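Long-range contact in type III restriction-modification enzyme EcoP15I Mod subunit (Escherichia coli, PDB 4ZCF), which methylates the second adenine of the DNA site CAGCAG on one strand using S-adenosylmethionine, and joins the Res subunit for DNA cleavage: residues A[431-443]-A[458-470]. Sequence-based numbering, arbitrary orientation.
Sequences CDGEGIVLDFFAG and NKTSYQFITVQLD
With CG anti to its own carbonyl carbon (chi1 -49°), the ring of Tyr462 swings back under the turn at Cys431–Glu434, where Gly433 N donates to Tyr462 OH at 3.2 Å. Cys431 CB approaches the ring obliquely, 3.4 Å from Tyr462 CE1, and Gly435 O lies at the ring edge, in plane. Replacing Tyr462 by alanine would probably deprive Gly433 N of its hydroxyl acceptor and leave a gap beside Cys431 CB. Ser461 N donates to Gly433 O, but Gly435 N and Ser461 O stand 4.3 Å apart and are bridged by a water, which accepts from the first and donates to the second. Beyond it strands 434-439 and 461-468 run parallel, zipped by bonds such as Val437 N to Gln463 O (2.8 Å) and Asp439 N to Ile465 O (3.0 Å). They form a beta-alpha-beta unit with helix 446-455, the two strands being neighbours in the central sheet of the Rossmann-like methyltransferase domain. On the sheet face toward helix 102-113, Leu438 CD1 packs against Ile465 CG2 at 3.6 Å. At the end of strand 434-439, Asp439 OD1 accepts from Phe441 N in an Asx turn, while Asp439 OD2 is hydrogen-bonded to Thr447 OG1. Ala442 N then reaches Val467 O at 3.0 Å, and Gly443 N makes a weak bond to Gln468 OE1.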
ATOM      1  N   CYS A 431       2.343 -14.414  -6.183  1.00 39.88           N
ATOM      2  CA  CYS A 431       3.504 -15.266  -5.947  1.00 41.22           C
ATOM      3  C   CYS A 431       3.902 -15.907  -7.273  1.00 51.25           C
ATOM      4  O   CYS A 431       3.049 -16.083  -8.135  1.00 53.59           O
ATOM      5  CB  CYS A 431       3.146 -16.328  -4.915  1.00 40.80           C
ATOM      6  SG  CYS A 431       2.516 -15.671  -3.351  1.00 44.05           S
ATOM      7  N   ASP A 432       5.145 -16.291  -7.465  1.00 49.53           N
ATOM      8  CA  ASP A 432       5.405 -16.927  -8.767  1.00 50.43           C
ATOM      9  C   ASP A 432       5.976 -18.348  -8.610  1.00 52.79           C
ATOM     10  O   ASP A 432       7.120 -18.610  -8.995  1.00 52.34           O
ATOM     11  CB  ASP A 432       6.234 -16.017  -9.695  1.00 53.52           C
ATOM     12  CG  ASP A 432       5.878 -16.123 -11.171  1.00 73.41           C
ATOM     13  OD1 ASP A 432       4.703 -15.855 -11.521  1.00 76.26           O
ATOM     14  OD2 ASP A 432       6.788 -16.422 -11.983  1.00 81.31           O
ATOM     15  N   GLY A 433       5.167 -19.234  -8.012  1.00 47.57           N
ATOM     16  CA  GLY A 433       5.538 -20.620  -7.737  1.00 46.90           C
ATOM     17  C   GLY A 433       6.221 -20.855  -6.401  1.00 49.43           C
ATOM     18  O   GLY A 433       6.435 -22.000  -6.013  1.00 49.93           O
ATOM     19  N   GLU A 434       6.529 -19.782  -5.673  1.00 45.59           N
ATOM     20  CA  GLU A 434       7.235 -19.794  -4.375  1.00 45.16           C
ATOM     21  C   GLU A 434       6.659 -18.711  -3.438  1.00 44.07           C
ATOM     22  O   GLU A 434       6.219 -17.670  -3.916  1.00 41.95           O
ATOM     23  CB  GLU A 434       8.752 -19.551  -4.652  1.00 46.82           C
ATOM     24  CG  GLU A 434       9.544 -18.709  -3.649  1.00 64.25           C
ATOM     25  CD  GLU A 434       9.431 -17.189  -3.684  1.00 87.08           C
ATOM     26  OE1 GLU A 434       9.011 -16.637  -4.727  1.00 92.88           O
ATOM     27  OE2 GLU A 434       9.772 -16.549  -2.661  1.00 70.16           O
ATOM     28  N   GLY A 435       6.737 -18.939  -2.126  1.00 39.07           N
ATOM     29  CA  GLY A 435       6.318 -17.949  -1.141  1.00 36.76           C
ATOM     30  C   GLY A 435       5.342 -18.387  -0.087  1.00 37.81           C
ATOM     31  O   GLY A 435       4.590 -19.342  -0.272  1.00 38.31           O
ATOM     32  N   ILE A 436       5.344 -17.657   1.028  1.00 33.50           N
ATOM     33  CA  ILE A 436       4.474 -17.876   2.178  1.00 33.00           C
ATOM     34  C   ILE A 436       3.143 -17.189   1.888  1.00 37.61           C
ATOM     35  O   ILE A 436       3.134 -16.021   1.496  1.00 37.74           O
ATOM     36  CB  ILE A 436       5.174 -17.355   3.477  1.00 36.23           C
ATOM     37  CG1 ILE A 436       6.349 -18.283   3.905  1.00 35.38           C
ATOM     38  CG2 ILE A 436       4.194 -17.093   4.626  1.00 36.59           C
ATOM     39  CD1 ILE A 436       7.324 -17.704   4.987  1.00 31.05           C
ATOM     40  N   VAL A 437       2.017 -17.935   2.032  1.00 34.48           N
ATOM     41  CA  VAL A 437       0.664 -17.397   1.840  1.00 33.06           C
ATOM     42  C   VAL A 437      -0.011 -17.413   3.201  1.00 36.69           C
ATOM     43  O   VAL A 437      -0.106 -18.480   3.808  1.00 37.38           O
ATOM     44  CB  VAL A 437      -0.160 -18.117   0.734  1.00 35.03           C
ATOM     45  CG1 VAL A 437      -1.606 -17.633   0.727  1.00 33.71           C
ATOM     46  CG2 VAL A 437       0.469 -17.913  -0.636  1.00 34.48           C
ATOM     47  N   LEU A 438      -0.432 -16.237   3.703  1.00 32.17           N
ATOM     48  CA  LEU A 438      -1.041 -16.146   5.025  1.00 31.68           C
ATOM     49  C   LEU A 438      -2.523 -15.766   5.043  1.00 37.01           C
ATOM     50  O   LEU A 438      -2.912 -14.767   4.453  1.00 37.25           O
ATOM     51  CB  LEU A 438      -0.186 -15.252   5.968  1.00 31.32           C
ATOM     52  CG  LEU A 438      -0.780 -14.895   7.342  1.00 34.62           C
ATOM     53  CD1 LEU A 438      -0.590 -16.009   8.339  1.00 34.40           C
ATOM     54  CD2 LEU A 438      -0.225 -13.607   7.877  1.00 34.20           C
ATOM     55  N   ASP A 439      -3.344 -16.554   5.746  1.00 34.31           N
ATOM     56  CA  ASP A 439      -4.773 -16.251   5.932  1.00 34.36           C
ATOM     57  C   ASP A 439      -5.037 -16.272   7.419  1.00 38.26           C
ATOM     58  O   ASP A 439      -4.929 -17.319   8.022  1.00 39.52           O
ATOM     59  CB  ASP A 439      -5.703 -17.250   5.191  1.00 35.25           C
ATOM     60  CG  ASP A 439      -7.151 -16.804   5.036  1.00 41.30           C
ATOM     61  OD1 ASP A 439      -7.665 -16.076   5.928  1.00 44.48           O
ATOM     62  OD2 ASP A 439      -7.753 -17.130   4.015  1.00 42.77           O
ATOM     63  N   PHE A 440      -5.315 -15.125   8.025  1.00 34.85           N
ATOM     64  CA  PHE A 440      -5.559 -15.068   9.473  1.00 34.11           C
ATOM     65  C   PHE A 440      -7.036 -15.067   9.883  1.00 38.62           C
ATOM     66  O   PHE A 440      -7.340 -14.928  11.054  1.00 39.29           O
ATOM     67  CB  PHE A 440      -4.678 -14.020  10.181  1.00 35.48           C
ATOM     68  CG  PHE A 440      -4.748 -12.601   9.653  1.00 34.69           C
ATOM     69  CD1 PHE A 440      -5.673 -11.691  10.172  1.00 36.72           C
ATOM     70  CD2 PHE A 440      -3.861 -12.160   8.684  1.00 32.43           C
ATOM     71  CE1 PHE A 440      -5.738 -10.378   9.687  1.00 36.46           C
ATOM     72  CE2 PHE A 440      -3.914 -10.846   8.212  1.00 35.00           C
ATOM     73  CZ  PHE A 440      -4.859  -9.965   8.705  1.00 33.61           C
ATOM     74  N   PHE A 441      -7.946 -15.292   8.907  1.00 36.03           N
ATOM     75  CA  PHE A 441      -9.400 -15.484   9.052  1.00 35.58           C
ATOM     76  C   PHE A 441      -9.672 -16.758   8.249  1.00 39.79           C
ATOM     77  O   PHE A 441     -10.469 -16.710   7.311  1.00 41.22           O
ATOM     78  CB  PHE A 441     -10.219 -14.301   8.460  1.00 36.97           C
ATOM     79  CG  PHE A 441     -10.230 -13.037   9.295  1.00 39.00           C
ATOM     80  CD1 PHE A 441     -11.046 -12.932  10.421  1.00 42.02           C
ATOM     81  CD2 PHE A 441      -9.406 -11.962   8.972  1.00 39.79           C
ATOM     82  CE1 PHE A 441     -11.052 -11.765  11.188  1.00 42.79           C
ATOM     83  CE2 PHE A 441      -9.409 -10.804   9.751  1.00 41.88           C
ATOM     84  CZ  PHE A 441     -10.232 -10.710  10.851  1.00 40.05           C
ATOM     85  N   ALA A 442      -8.967 -17.887   8.573  1.00 33.64           N
ATOM     86  CA  ALA A 442      -9.047 -19.166   7.850  1.00 33.82           C
ATOM     87  C   ALA A 442     -10.418 -19.522   7.256  1.00 43.27           C
ATOM     88  O   ALA A 442     -10.500 -19.959   6.093  1.00 43.05           O
ATOM     89  CB  ALA A 442      -8.533 -20.310   8.714  1.00 34.26           C
ATOM     90  N   GLY A 443     -11.461 -19.309   8.065  1.00 42.42           N
ATOM     91  CA  GLY A 443     -12.842 -19.614   7.743  1.00 43.12           C
ATOM     92  C   GLY A 443     -13.048 -21.111   7.744  1.00 48.25           C
ATOM     93  O   GLY A 443     -13.048 -21.732   8.801  1.00 48.83           O
ATOM     94  N   ASN A 458       3.305 -28.511 -10.122  1.00 60.53           N
ATOM     95  CA  ASN A 458       4.444 -27.652  -9.911  1.00 61.48           C
ATOM     96  C   ASN A 458       5.324 -27.531 -11.127  1.00 65.29           C
ATOM     97  O   ASN A 458       5.326 -28.396 -11.976  1.00 64.94           O
ATOM     98  CB  ASN A 458       5.220 -28.077  -8.676  1.00 62.64           C
ATOM     99  N   LYS A 459       5.996 -26.396 -11.253  1.00 61.09           N
ATOM    100  CA  LYS A 459       7.047 -25.918 -10.345  1.00 60.44           C
ATOM    101  C   LYS A 459       6.548 -25.004  -9.228  1.00 62.37           C
ATOM    102  O   LYS A 459       6.799 -23.808  -9.221  1.00 61.74           O
ATOM    103  CB  LYS A 459       8.135 -25.184 -11.122  1.00 62.73           C
ATOM    104  CG  LYS A 459       9.097 -26.063 -11.868  1.00 70.71           C
ATOM    105  CD  LYS A 459       9.576 -25.359 -13.117  1.00 75.04           C
ATOM    106  CE  LYS A 459       8.492 -25.320 -14.163  1.00 82.40           C
ATOM    107  NZ  LYS A 459       8.006 -23.933 -14.362  1.00 88.24           N
ATOM    108  N   THR A 460       5.871 -25.596  -8.272  1.00 56.66           N
ATOM    109  CA  THR A 460       5.069 -24.884  -7.273  1.00 55.07           C
ATOM    110  C   THR A 460       5.245 -25.479  -5.877  1.00 55.09           C
ATOM    111  O   THR A 460       4.957 -26.653  -5.645  1.00 52.50           O
ATOM    112  CB  THR A 460       3.592 -24.803  -7.730  1.00 58.67           C
ATOM    113  OG1 THR A 460       3.503 -24.011  -8.917  1.00 58.41           O
ATOM    114  CG2 THR A 460       2.696 -24.219  -6.690  1.00 51.69           C
ATOM    115  N   SER A 461       5.719 -24.638  -4.951  1.00 51.74           N
ATOM    116  CA  SER A 461       5.935 -24.996  -3.552  1.00 50.26           C
ATOM    117  C   SER A 461       5.718 -23.782  -2.657  1.00 49.00           C
ATOM    118  O   SER A 461       6.668 -23.217  -2.121  1.00 48.39           O
ATOM    119  CB  SER A 461       7.316 -25.623  -3.343  1.00 53.57           C
ATOM    120  OG  SER A 461       8.337 -24.721  -3.741  1.00 63.15           O
ATOM    121  N   TYR A 462       4.452 -23.383  -2.500  1.00 42.95           N
ATOM    122  CA  TYR A 462       4.104 -22.307  -1.574  1.00 41.53           C
ATOM    123  C   TYR A 462       3.954 -22.951  -0.194  1.00 44.96           C
ATOM    124  O   TYR A 462       3.794 -24.166  -0.097  1.00 45.02           O
ATOM    125  CB  TYR A 462       2.766 -21.625  -1.930  1.00 41.52           C
ATOM    126  CG  TYR A 462       2.604 -21.207  -3.371  1.00 43.09           C
ATOM    127  CD1 TYR A 462       3.320 -20.128  -3.894  1.00 44.78           C
ATOM    128  CD2 TYR A 462       1.665 -21.822  -4.194  1.00 43.35           C
ATOM    129  CE1 TYR A 462       3.168 -19.733  -5.224  1.00 41.64           C
ATOM    130  CE2 TYR A 462       1.481 -21.410  -5.511  1.00 43.91           C
ATOM    131  CZ  TYR A 462       2.253 -20.382  -6.028  1.00 44.09           C
ATOM    132  OH  TYR A 462       2.090 -19.996  -7.330  1.00 44.17           O
ATOM    133  N   GLN A 463       3.990 -22.148   0.871  1.00 40.11           N
ATOM    134  CA  GLN A 463       3.758 -22.664   2.210  1.00 38.77           C
ATOM    135  C   GLN A 463       2.577 -21.895   2.743  1.00 41.71           C
ATOM    136  O   GLN A 463       2.489 -20.682   2.561  1.00 42.24           O
ATOM    137  CB  GLN A 463       4.969 -22.443   3.113  1.00 39.71           C
ATOM    138  CG  GLN A 463       6.282 -22.837   2.478  1.00 41.82           C
ATOM    139  CD  GLN A 463       7.393 -22.059   3.106  1.00 61.65           C
ATOM    140  OE1 GLN A 463       7.804 -22.326   4.248  1.00 57.53           O
ATOM    141  NE2 GLN A 463       7.868 -21.050   2.381  1.00 53.26           N
ATOM    142  N   PHE A 464       1.647 -22.574   3.361  1.00 37.41           N
ATOM    143  CA  PHE A 464       0.522 -21.850   3.910  1.00 36.95           C
ATOM    144  C   PHE A 464       0.649 -21.703   5.422  1.00 40.37           C
ATOM    145  O   PHE A 464       1.149 -22.602   6.103  1.00 40.74           O
ATOM    146  CB  PHE A 464      -0.835 -22.487   3.495  1.00 38.48           C
ATOM    147  CG  PHE A 464      -1.282 -23.760   4.196  1.00 40.43           C
ATOM    148  CD1 PHE A 464      -1.689 -23.738   5.533  1.00 43.29           C
ATOM    149  CD2 PHE A 464      -1.408 -24.955   3.490  1.00 43.20           C
ATOM    150  CE1 PHE A 464      -2.132 -24.907   6.174  1.00 44.36           C
ATOM    151  CE2 PHE A 464      -1.859 -26.121   4.130  1.00 45.74           C
ATOM    152  CZ  PHE A 464      -2.221 -26.089   5.464  1.00 43.40           C
ATOM    153  N   ILE A 465       0.158 -20.580   5.940  1.00 35.17           N
ATOM    154  CA  ILE A 465       0.022 -20.320   7.362  1.00 33.52           C
ATOM    155  C   ILE A 465      -1.394 -19.789   7.459  1.00 36.07           C
ATOM    156  O   ILE A 465      -1.707 -18.830   6.760  1.00 35.88           O
ATOM    157  CB  ILE A 465       1.064 -19.324   7.964  1.00 36.02           C
ATOM    158  CG1 ILE A 465       2.508 -19.730   7.691  1.00 35.07           C
ATOM    159  CG2 ILE A 465       0.829 -19.113   9.460  1.00 36.51           C
ATOM    160  CD1 ILE A 465       3.536 -18.583   7.907  1.00 40.99           C
ATOM    161  N   THR A 466      -2.278 -20.473   8.217  1.00 32.64           N
ATOM    162  CA  THR A 466      -3.664 -20.040   8.452  1.00 32.70           C
ATOM    163  C   THR A 466      -4.007 -20.028   9.934  1.00 35.05           C
ATOM    164  O   THR A 466      -3.611 -20.923  10.672  1.00 32.85           O
ATOM    165  CB  THR A 466      -4.758 -20.723   7.569  1.00 47.98           C
ATOM    166  OG1 THR A 466      -4.958 -22.089   7.961  1.00 47.45           O
ATOM    167  CG2 THR A 466      -4.489 -20.598   6.054  1.00 50.25           C
ATOM    168  N   VAL A 467      -4.748 -18.999  10.354  1.00 32.46           N
ATOM    169  CA  VAL A 467      -5.162 -18.792  11.734  1.00 32.97           C
ATOM    170  C   VAL A 467      -6.684 -18.870  11.874  1.00 40.96           C
ATOM    171  O   VAL A 467      -7.410 -18.332  11.049  1.00 40.05           O
ATOM    172  CB  VAL A 467      -4.563 -17.493  12.344  1.00 34.26           C
ATOM    173  CG1 VAL A 467      -4.684 -17.509  13.872  1.00 33.10           C
ATOM    174  CG2 VAL A 467      -3.096 -17.317  11.925  1.00 33.09           C
ATOM    175  N   GLN A 468      -7.148 -19.547  12.919  1.00 41.96           N
ATOM    176  CA  GLN A 468      -8.555 -19.738  13.196  1.00 44.04           C
ATOM    177  C   GLN A 468      -8.831 -19.741  14.703  1.00 53.14           C
ATOM    178  O   GLN A 468      -8.226 -20.504  15.448  1.00 52.11           O
ATOM    179  CB  GLN A 468      -9.052 -21.038  12.507  1.00 45.34           C
ATOM    180  CG  GLN A 468     -10.563 -21.320  12.614  1.00 42.97           C
ATOM    181  CD  GLN A 468     -11.424 -20.132  12.286  1.00 58.23           C
ATOM    182  OE1 GLN A 468     -11.484 -19.645  11.135  1.00 47.83           O
ATOM    183  NE2 GLN A 468     -12.118 -19.646  13.305  1.00 57.72           N
ATOM    184  N   LEU A 469      -9.751 -18.874  15.142  1.00 54.90           N
ATOM    185  CA  LEU A 469     -10.188 -18.762  16.535  1.00 55.73           C
ATOM    186  C   LEU A 469     -11.014 -19.969  16.916  1.00 64.37           C
ATOM    187  O   LEU A 469     -11.859 -20.413  16.137  1.00 64.36           O
ATOM    188  CB  LEU A 469     -11.014 -17.474  16.741  1.00 54.97           C
ATOM    189  CG  LEU A 469     -11.455 -17.141  18.175  1.00 58.82           C
ATOM    190  CD1 LEU A 469     -10.259 -16.898  19.101  1.00 58.33           C
ATOM    191  CD2 LEU A 469     -12.405 -15.952  18.197  1.00 60.08           C
ATOM    192  N   ASP A 470     -10.806 -20.465  18.137  1.00 64.76           N
ATOM    193  CA  ASP A 470     -11.536 -21.602  18.710  1.00 66.28           C
ATOM    194  C   ASP A 470     -12.988 -21.203  19.155  1.00 70.40           C
ATOM    195  O   ASP A 470     -13.446 -21.585  20.237  1.00 70.73           O
ATOM    196  CB  ASP A 470     -10.710 -22.187  19.874  1.00 69.50           C
ATOM    197  CG  ASP A 470     -10.868 -23.678  20.073  1.00 92.12           C
ATOM    198  OD1 ASP A 470     -10.685 -24.439  19.082  1.00 94.32           O
ATOM    199  OD2 ASP A 470     -11.107 -24.098  21.233  1.00101.81           O
TER
HETATM  200  O   HOH W   1       8.049 -21.038  -1.041  1.00 38.15           O